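Local coordinates for protein endoglucanase (Uncultured bacterium, PDB 3X17) that probably hydrolyses internal beta-1,4-glucosidic bonds of cellulose as a family 9 endoglucanase with an N-terminal Ig-like domain, at residues L53-A58 with P108-G113; Y198-Q203 with L549-A554; N486-P491 with E537-A542. One frame throughout, in Å; residues are numbered along the deposited sequence.

Contact 1. Residues L53-A58 with P108-G113; sequences LQIVRA and PEFAIG
Ile55 meets Phe110 in an apolar contact, and Ala58 lies against the side chain of Glu109; no hydrogen bond runs directly between residues 53-58 and 108-113. In the apolar pair, Ile55 CG2 comes obliquely to the far end of the ring, 4.4 Å from Phe110 CZ, a loose approach of two buried side chains. Phe110 has CG placed between its backbone N and carbonyl carbon (chi1 62°), and from there the ring reaches toward the isoleucine. Tyr25 meets the same ring edge-to-face, while Tyr97 and Leu91 touch Ile55, so the pair is part of a larger apolar cluster.

The backbones come nearest at Ala58 and Glu109, whose CA atoms are 6.8 Å apart. Ala58 points its methyl toward the other segment, and the outer part of Glu109 lies against it: Ala58 CB is 3.5 Å from Glu109 OE1, and the same methyl is 3.9 Å from Glu109 CG. The glutamate is extended beyond CG (chi2 176°), which carries its carboxylate out to the alanine.

The charge of that carboxylate is met by Arg96, whose NE forms a salt bridge with Glu109 OE1. With a leucine in place of Glu109 the carboxylate is gone, and Arg96 would probably be left without this salt-bridge mate.

Strand 95-101 runs between strands 52-57 and 110-112, antiparallel to each, which explains why the two segments meet through side chains instead of backbone bonds. Contact between next-but-one strands across a central one, with hydrophobic residues gathered on one side, fits the beta-sandwich architecture of the N-terminal Ig-like domain.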
loop_
_atom_site.group_PDB
_atom_site.type_symbol
_atom_site.label_atom_id
_atom_site.label_comp_id
_atom_site.label_asym_id
_atom_site.label_seq_id
_atom_site.Cartn_x
_atom_site.Cartn_y
_atom_site.Cartn_z
ATOM N N LEU A 53 -12.986 21.809 22.582
ATOM C CA LEU A 53 -12.938 21.854 21.117
ATOM C C LEU A 53 -14.252 22.309 20.515
ATOM O O LEU A 53 -15.328 21.832 20.898
ATOM C CB LEU A 53 -12.562 20.485 20.553
ATOM C CG LEU A 53 -12.497 20.332 19.022
ATOM C CD1 LEU A 53 -11.219 20.961 18.457
ATOM C CD2 LEU A 53 -12.519 18.854 18.679
ATOM N N GLN A 54 -14.161 23.181 19.522
ATOM C CA GLN A 54 -15.284 23.440 18.661
ATOM C C GLN A 54 -14.978 22.952 17.249
ATOM O O GLN A 54 -13.820 22.943 16.825
ATOM C CB GLN A 54 -15.611 24.936 18.645
ATOM C CG GLN A 54 -15.727 25.552 20.017
ATOM C CD GLN A 54 -15.830 27.060 19.940
ATOM O OE1 GLN A 54 -15.051 27.706 19.242
ATOM N NE2 GLN A 54 -16.820 27.624 20.624
ATOM N N ILE A 55 -16.014 22.505 16.547
ATOM C CA ILE A 55 -15.967 22.398 15.101
ATOM C C ILE A 55 -16.791 23.532 14.534
ATOM O O ILE A 55 -17.891 23.802 15.003
ATOM C CB ILE A 55 -16.581 21.093 14.583
ATOM C CG1 ILE A 55 -15.954 19.844 15.235
ATOM C CG2 ILE A 55 -16.670 21.103 13.040
ATOM C CD1 ILE A 55 -14.433 19.810 15.281
ATOM N N VAL A 56 -16.298 24.126 13.460
ATOM C CA VAL A 56 -16.785 25.415 13.002
ATOM C C VAL A 56 -16.953 25.374 11.471
ATOM O O VAL A 56 -16.074 24.897 10.767
ATOM C CB VAL A 56 -15.767 26.500 13.382
ATOM C CG1 VAL A 56 -16.085 27.766 12.684
ATOM C CG2 VAL A 56 -15.750 26.708 14.892
ATOM N N ARG A 57 -18.086 25.833 10.956
ATOM C CA ARG A 57 -18.237 25.960 9.498
ATOM C C ARG A 57 -17.086 26.775 8.908
ATOM O O ARG A 57 -16.679 27.798 9.474
ATOM C CB ARG A 57 -19.588 26.582 9.119
ATOM C CG ARG A 57 -20.783 25.637 9.264
ATOM C CD ARG A 57 -21.625 25.580 7.989
ATOM N NE ARG A 57 -22.229 26.873 7.685
ATOM C CZ ARG A 57 -23.346 27.329 8.247
ATOM N NH1 ARG A 57 -24.009 26.581 9.122
ATOM N NH2 ARG A 57 -23.808 28.532 7.927
ATOM N N ALA A 58 -16.509 26.280 7.817
ATOM C CA ALA A 58 -15.422 26.988 7.148
ATOM C C ALA A 58 -15.854 28.387 6.720
ATOM O O ALA A 58 -15.120 29.348 6.922
ATOM C CB ALA A 58 -14.916 26.198 5.948
ATOM N N PRO A 108 -6.373 22.740 9.905
ATOM C CA PRO A 108 -6.747 23.025 8.534
ATOM C C PRO A 108 -8.201 22.634 8.264
ATOM O O PRO A 108 -8.818 21.902 9.057
ATOM C CB PRO A 108 -5.802 22.132 7.714
ATOM C CG PRO A 108 -4.898 21.416 8.728
ATOM C CD PRO A 108 -5.042 22.116 10.014
ATOM N N GLU A 109 -8.713 23.075 7.126
ATOM C CA GLU A 109 -10.068 22.755 6.716
ATOM C C GLU A 109 -10.175 21.317 6.280
ATOM O O GLU A 109 -9.346 20.846 5.493
ATOM C CB GLU A 109 -10.461 23.602 5.509
ATOM C CG GLU A 109 -11.342 24.751 5.835
ATOM C CD GLU A 109 -11.620 25.597 4.622
ATOM O OE1 GLU A 109 -12.365 25.127 3.742
ATOM O OE2 GLU A 109 -11.075 26.714 4.534
ATOM N N PHE A 110 -11.321 20.713 6.576
ATOM C CA PHE A 110 -11.581 19.348 6.158
ATOM C C PHE A 110 -13.058 19.209 5.812
ATOM O O PHE A 110 -13.867 20.054 6.172
ATOM C CB PHE A 110 -11.199 18.366 7.271
ATOM C CG PHE A 110 -11.989 18.552 8.537
ATOM C CD1 PHE A 110 -13.217 17.914 8.709
ATOM C CD2 PHE A 110 -11.534 19.423 9.535
ATOM C CE1 PHE A 110 -13.957 18.087 9.881
ATOM C CE2 PHE A 110 -12.262 19.585 10.731
ATOM C CZ PHE A 110 -13.467 18.919 10.902
ATOM N N ALA A 111 -13.406 18.169 5.077
ATOM C CA ALA A 111 -14.796 17.978 4.668
ATOM C C ALA A 111 -15.479 16.884 5.476
ATOM O O ALA A 111 -14.834 15.944 5.924
ATOM C CB ALA A 111 -14.888 17.664 3.143
ATOM N N ILE A 112 -16.785 17.011 5.659
ATOM C CA ILE A 112 -17.601 15.848 5.976
ATOM C C ILE A 112 -18.456 15.515 4.771
ATOM O O ILE A 112 -19.010 16.405 4.143
ATOM C CB ILE A 112 -18.461 16.058 7.238
ATOM C CG1 ILE A 112 -17.547 16.128 8.463
ATOM C CG2 ILE A 112 -19.440 14.916 7.401
ATOM C CD1 ILE A 112 -17.972 17.124 9.511
ATOM N N GLY A 113 -18.424 14.255 4.358
ATOM C CA GLY A 113 -18.879 13.866 3.031
ATOM C C GLY A 113 -18.286 12.508 2.677
ATOM O O GLY A 113 -17.615 11.892 3.508
#

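Contact 2. Residues Y198-Q203 with L549-A554; sequences YELYPQ and LVFVAA
Tyr201, Phe551 and Ala554 carry this contact between the end of helix 184-200 and helix 543-558. The two rings form a T-shaped (edge-to-face) pair, with centroids 5.5 Å apart and planes at 64°. Tyr201 presents its edge: CE2 stands over the rim of the Phe551 face, 4.0 Å from Phe551 CZ. Phe551 reaches this position with CG anti to its backbone N (chi1 -174°), which swings the ring out from its helix toward the tyrosine.

The tyrosine ring is itself sandwiched. Ala554 C lies off-centre over one face, and the methyl of the same residue touches the ring, Ala554 CB being 3.9 Å from Tyr201 CD2. Over the centre of the opposite face sits Leu200 CB, from the preceding residue. Leu200 also extends to the second ring, where Leu200 CD1 meets the edge of Phe551 at 3.8 Å from CZ.

Tyr201 OH is hydrogen-bonded to His555, one residue beyond Ala554, and helix 435-452 packs on Phe551 through Met444 and Leu447. The chemistry thus implies a mainly apolar, aromatic contact between two helices of the barrel, in which the side-chain hydroxyl of Tyr201 is hydrogen-bonded to the same helix its ring packs against.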
loop_
_atom_site.group_PDB
_atom_site.type_symbol
_atom_site.label_atom_id
_atom_site.label_comp_id
_atom_site.label_asym_id
_atom_site.label_seq_id
_atom_site.Cartn_x
_atom_site.Cartn_y
_atom_site.Cartn_z
ATOM N N TYR A 198 -10.772 -4.939 -5.066
ATOM C CA TYR A 198 -11.895 -4.971 -5.963
ATOM C C TYR A 198 -12.845 -6.099 -5.601
ATOM O O TYR A 198 -14.044 -5.899 -5.535
ATOM C CB TYR A 198 -11.487 -5.096 -7.428
ATOM C CG TYR A 198 -12.707 -5.356 -8.307
ATOM C CD1 TYR A 198 -13.544 -4.299 -8.702
ATOM C CD2 TYR A 198 -13.119 -6.656 -8.584
ATOM C CE1 TYR A 198 -14.685 -4.532 -9.460
ATOM C CE2 TYR A 198 -14.300 -6.903 -9.287
ATOM C CZ TYR A 198 -15.071 -5.842 -9.712
ATOM O OH TYR A 198 -16.202 -6.095 -10.415
ATOM N N GLU A 199 -12.297 -7.270 -5.319
ATOM C CA GLU A 199 -13.094 -8.446 -4.986
ATOM C C GLU A 199 -13.993 -8.223 -3.764
ATOM O O GLU A 199 -15.134 -8.641 -3.747
ATOM C CB GLU A 199 -12.168 -9.638 -4.714
ATOM C CG GLU A 199 -12.896 -10.974 -4.611
ATOM C CD GLU A 199 -11.945 -12.138 -4.712
ATOM O OE1 GLU A 199 -10.873 -12.104 -4.055
ATOM O OE2 GLU A 199 -12.274 -13.109 -5.428
ATOM N N LEU A 200 -13.443 -7.624 -2.720
ATOM C CA LEU A 200 -14.190 -7.366 -1.499
ATOM C C LEU A 200 -15.082 -6.129 -1.609
ATOM O O LEU A 200 -16.159 -6.117 -1.046
ATOM C CB LEU A 200 -13.246 -7.247 -0.280
ATOM C CG LEU A 200 -12.721 -8.600 0.201
ATOM C CD1 LEU A 200 -11.641 -8.426 1.294
ATOM C CD2 LEU A 200 -13.913 -9.511 0.672
ATOM N N TYR A 201 -14.696 -5.151 -2.419
ATOM C CA TYR A 201 -15.464 -3.903 -2.496
ATOM C C TYR A 201 -15.801 -3.475 -3.926
ATOM O O TYR A 201 -15.524 -2.345 -4.318
ATOM C CB TYR A 201 -14.703 -2.784 -1.776
ATOM C CG TYR A 201 -14.181 -3.193 -0.402
ATOM C CD1 TYR A 201 -15.052 -3.460 0.640
ATOM C CD2 TYR A 201 -12.819 -3.325 -0.161
ATOM C CE1 TYR A 201 -14.581 -3.850 1.886
ATOM C CE2 TYR A 201 -12.336 -3.675 1.080
ATOM C CZ TYR A 201 -13.214 -3.953 2.097
ATOM O OH TYR A 201 -12.733 -4.301 3.333
ATOM N N PRO A 202 -16.429 -4.366 -4.704
ATOM C CA PRO A 202 -16.676 -4.118 -6.134
ATOM C C PRO A 202 -17.533 -2.878 -6.369
ATOM O O PRO A 202 -17.438 -2.239 -7.432
ATOM C CB PRO A 202 -17.421 -5.384 -6.604
ATOM C CG PRO A 202 -18.033 -5.982 -5.347
ATOM C CD PRO A 202 -17.043 -5.618 -4.219
ATOM N N GLN A 203 -18.344 -2.514 -5.375
ATOM C CA GLN A 203 -19.259 -1.382 -5.532
ATOM C C GLN A 203 -18.512 -0.036 -5.434
ATOM O O GLN A 203 -18.986 0.984 -5.951
ATOM C CB GLN A 203 -20.447 -1.466 -4.542
ATOM C CG GLN A 203 -20.073 -1.398 -3.049
ATOM C CD GLN A 203 -19.368 -2.670 -2.519
ATOM O OE1 GLN A 203 -18.999 -3.561 -3.281
ATOM N NE2 GLN A 203 -19.211 -2.752 -1.202
ATOM N N LEU A 549 -3.155 1.056 0.727
ATOM C CA LEU A 549 -3.912 2.304 0.756
ATOM C C LEU A 549 -5.205 2.205 -0.067
ATOM O O LEU A 549 -6.269 2.607 0.390
ATOM C CB LEU A 549 -3.058 3.514 0.317
ATOM C CG LEU A 549 -3.790 4.856 0.186
ATOM C CD1 LEU A 549 -4.500 5.282 1.495
ATOM C CD2 LEU A 549 -2.865 5.985 -0.342
ATOM N N VAL A 550 -5.098 1.743 -1.294
ATOM C CA VAL A 550 -6.280 1.519 -2.117
ATOM C C VAL A 550 -7.227 0.517 -1.428
ATOM O O VAL A 550 -8.429 0.734 -1.417
ATOM C CB VAL A 550 -5.912 0.977 -3.533
ATOM C CG1 VAL A 550 -7.154 0.375 -4.245
ATOM C CG2 VAL A 550 -5.301 2.088 -4.386
ATOM N N PHE A 551 -6.678 -0.534 -0.798
ATOM C CA PHE A 551 -7.524 -1.495 -0.067
ATOM C C PHE A 551 -8.320 -0.872 1.082
ATOM O O PHE A 551 -9.561 -0.972 1.128
ATOM C CB PHE A 551 -6.721 -2.704 0.424
ATOM C CG PHE A 551 -7.578 -3.783 1.064
ATOM C CD1 PHE A 551 -7.898 -3.730 2.413
ATOM C CD2 PHE A 551 -8.088 -4.827 0.303
ATOM C CE1 PHE A 551 -8.681 -4.714 3.001
ATOM C CE2 PHE A 551 -8.880 -5.801 0.880
ATOM C CZ PHE A 551 -9.163 -5.754 2.236
ATOM N N VAL A 552 -7.628 -0.165 1.966
ATOM C CA VAL A 552 -8.289 0.360 3.148
ATOM C C VAL A 552 -9.248 1.491 2.775
ATOM O O VAL A 552 -10.386 1.531 3.253
ATOM C CB VAL A 552 -7.288 0.771 4.264
ATOM C CG1 VAL A 552 -8.037 1.249 5.496
ATOM C CG2 VAL A 552 -6.431 -0.421 4.647
ATOM N N ALA A 553 -8.856 2.282 1.778
ATOM C CA ALA A 553 -9.674 3.381 1.320
ATOM C C ALA A 553 -10.958 2.828 0.693
ATOM O O ALA A 553 -12.057 3.399 0.885
ATOM C CB ALA A 553 -8.913 4.228 0.316
ATOM N N ALA A 554 -10.823 1.732 -0.054
ATOM C CA ALA A 554 -11.990 1.141 -0.715
ATOM C C ALA A 554 -13.023 0.622 0.310
ATOM O O ALA A 554 -14.228 0.772 0.111
ATOM C CB ALA A 554 -11.573 0.033 -1.670
#

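Contact 3. Residues N486-P491 with E537-A542; sequences NPPRNP and ETNEPA
The flat side-chain amide of Asn539 meets residues 486-491 through both of its polar atoms: OD1 lies 3.7 Å from Pro488 CB, and ND2 comes within 2.8 Å of Asn490 O. A second flat group, the guanidinium of Arg489, receives Asn486 OD1 at its edge and in its plane. Both segments are irregular loops of the (alpha/alpha)6-barrel domain, and they fall within the two sequence stretches that carry the glycoside hydrolase family 9 signatures, consistent with a place near the substrate cleft.

With chi1 at -157° the amide of Asn539 turns from its own backbone N toward the proline-rich loop. Its rotation is fixed by partners beyond the two segments: OD1 is hydrogen-bonded to Tyr529 OH and ND2 to Asp531 OD1. Asp531 also takes the backbone N-H groups of Arg489 and Asn490, so that one carboxylate bridges the loop backbone and the amide. These bonds satisfy the polar atoms of a buried side chain.

The backbone of Asn539 takes part as well. Its O faces Pro491, which offers a CA-H...O contact of 3.4 Å between Pro491 CA and Asn539 O.

Within the first loop, Asn486 OD1 has Lys477 NZ as a second donor; the bond from Arg489 NH1 to Asn486 OD1 spans 2.8 Å, nearly straight at 162°, with the donor tilted 15° from the plane of the asparagine carbonyl.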
loop_
_atom_site.group_PDB
_atom_site.type_symbol
_atom_site.label_atom_id
_atom_site.label_comp_id
_atom_site.label_asym_id
_atom_site.label_seq_id
_atom_site.Cartn_x
_atom_site.Cartn_y
_atom_site.Cartn_z
ATOM N N ASN A 486 -1.201 19.579 4.028
ATOM C CA ASN A 486 0.259 19.513 4.204
ATOM C C ASN A 486 0.905 18.221 3.637
ATOM O O ASN A 486 1.591 17.487 4.357
ATOM C CB ASN A 486 0.657 19.728 5.689
ATOM C CG ASN A 486 2.184 19.815 5.885
ATOM O OD1 ASN A 486 2.907 20.054 4.928
ATOM N ND2 ASN A 486 2.672 19.575 7.116
ATOM N N PRO A 487 0.658 17.934 2.349
ATOM C CA PRO A 487 1.215 16.779 1.677
ATOM C C PRO A 487 2.735 16.902 1.461
ATOM O O PRO A 487 3.336 17.939 1.782
ATOM C CB PRO A 487 0.481 16.791 0.336
ATOM C CG PRO A 487 0.261 18.268 0.065
ATOM C CD PRO A 487 -0.072 18.822 1.417
ATOM N N PRO A 488 3.359 15.846 0.920
ATOM C CA PRO A 488 4.772 15.895 0.535
ATOM C C PRO A 488 4.985 16.749 -0.712
ATOM O O PRO A 488 4.522 16.400 -1.785
ATOM C CB PRO A 488 5.096 14.436 0.230
ATOM C CG PRO A 488 4.036 13.651 0.925
ATOM C CD PRO A 488 2.809 14.494 0.800
ATOM N N ARG A 489 5.673 17.873 -0.561
ATOM C CA ARG A 489 5.935 18.747 -1.674
ATOM C C ARG A 489 7.210 18.350 -2.414
ATOM O O ARG A 489 7.391 18.717 -3.561
ATOM C CB ARG A 489 6.056 20.185 -1.182
ATOM C CG ARG A 489 4.708 20.863 -0.997
ATOM C CD ARG A 489 4.810 21.966 0.019
ATOM N NE ARG A 489 3.476 22.250 0.539
ATOM C CZ ARG A 489 3.039 21.893 1.744
ATOM N NH1 ARG A 489 3.858 21.327 2.622
ATOM N NH2 ARG A 489 1.824 22.245 2.112
ATOM N N ASN A 490 8.089 17.622 -1.745
ATOM C CA ASN A 490 9.380 17.311 -2.307
ATOM C C ASN A 490 9.645 15.833 -2.314
ATOM O O ASN A 490 10.667 15.390 -1.801
ATOM C CB ASN A 490 10.476 18.000 -1.483
ATOM C CG ASN A 490 10.262 19.507 -1.368
ATOM O OD1 ASN A 490 10.066 20.184 -2.370
ATOM N ND2 ASN A 490 10.245 20.020 -0.135
ATOM N N PRO A 491 8.726 15.047 -2.869
ATOM C CA PRO A 491 8.895 13.595 -2.825
ATOM C C PRO A 491 10.133 13.116 -3.591
ATOM O O PRO A 491 10.463 13.681 -4.645
ATOM C CB PRO A 491 7.634 13.087 -3.529
ATOM C CG PRO A 491 7.271 14.174 -4.462
ATOM C CD PRO A 491 7.581 15.442 -3.708
ATOM N N GLU A 537 14.476 7.184 1.925
ATOM C CA GLU A 537 14.058 6.211 2.906
ATOM C C GLU A 537 12.866 6.657 3.750
ATOM O O GLU A 537 12.399 5.970 4.593
ATOM C CB GLU A 537 15.240 5.753 3.756
ATOM C CG GLU A 537 15.598 6.593 4.909
ATOM C CD GLU A 537 16.347 7.805 4.530
ATOM O OE1 GLU A 537 17.264 8.224 5.220
ATOM O OE2 GLU A 537 15.985 8.364 3.525
ATOM N N THR A 538 12.365 7.821 3.457
ATOM C CA THR A 538 11.369 8.481 4.278
ATOM C C THR A 538 10.291 9.090 3.379
ATOM O O THR A 538 9.115 9.184 3.758
ATOM C CB THR A 538 12.099 9.579 5.071
ATOM O OG1 THR A 538 12.425 9.107 6.384
ATOM C CG2 THR A 538 11.408 10.843 5.077
ATOM N N ASN A 539 10.697 9.545 2.196
ATOM C CA ASN A 539 9.852 10.435 1.406
ATOM C C ASN A 539 9.741 9.975 -0.036
ATOM O O ASN A 539 9.547 10.776 -0.967
ATOM C CB ASN A 539 10.364 11.875 1.463
ATOM C CG ASN A 539 9.277 12.891 1.159
ATOM O OD1 ASN A 539 8.120 12.754 1.605
ATOM N ND2 ASN A 539 9.632 13.923 0.405
ATOM N N GLU A 540 9.895 8.677 -0.220
ATOM C CA GLU A 540 9.729 8.078 -1.538
ATOM C C GLU A 540 8.447 7.222 -1.564
ATOM O O GLU A 540 8.239 6.368 -0.682
ATOM C CB GLU A 540 10.941 7.204 -1.895
ATOM C CG GLU A 540 10.884 6.717 -3.365
ATOM C CD GLU A 540 11.938 5.692 -3.733
ATOM O OE1 GLU A 540 12.513 5.048 -2.825
ATOM O OE2 GLU A 540 12.173 5.506 -4.954
ATOM N N PRO A 541 7.629 7.400 -2.604
ATOM C CA PRO A 541 6.470 6.542 -2.818
ATOM C C PRO A 541 6.887 5.205 -3.403
ATOM O O PRO A 541 8.023 5.072 -3.850
ATOM C CB PRO A 541 5.632 7.333 -3.826
ATOM C CG PRO A 541 6.632 8.109 -4.602
ATOM C CD PRO A 541 7.765 8.428 -3.649
ATOM N N ALA A 542 6.016 4.204 -3.328
ATOM C CA ALA A 542 6.215 2.946 -4.021
ATOM C C ALA A 542 4.869 2.285 -4.308
ATOM O O ALA A 542 3.874 2.534 -3.601
ATOM C CB ALA A 542 7.119 2.011 -3.181
#

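Overall arrangement
Contact 1 belongs to the N-terminal Ig-like domain and comes first along the chain; contacts 2 and 3 both lie in the family 9 catalytic domain, on opposite sides of the chain's centre. The three centres are 24 to 27 Å apart and none of the contacts touch, although the nearest atoms of contacts 1 and 3 approach to about 6 Å. Contact 2 thus joins helix 184-200, early in the catalytic domain, to the last helix, 543-558, across 345 intervening residues. Contact 3 joins loops within that span, the second leading directly into helix 543-558, and the Ig-like domain borders the first of them, Pro108 of contact 1 touching Ser485 next to residues 486-491.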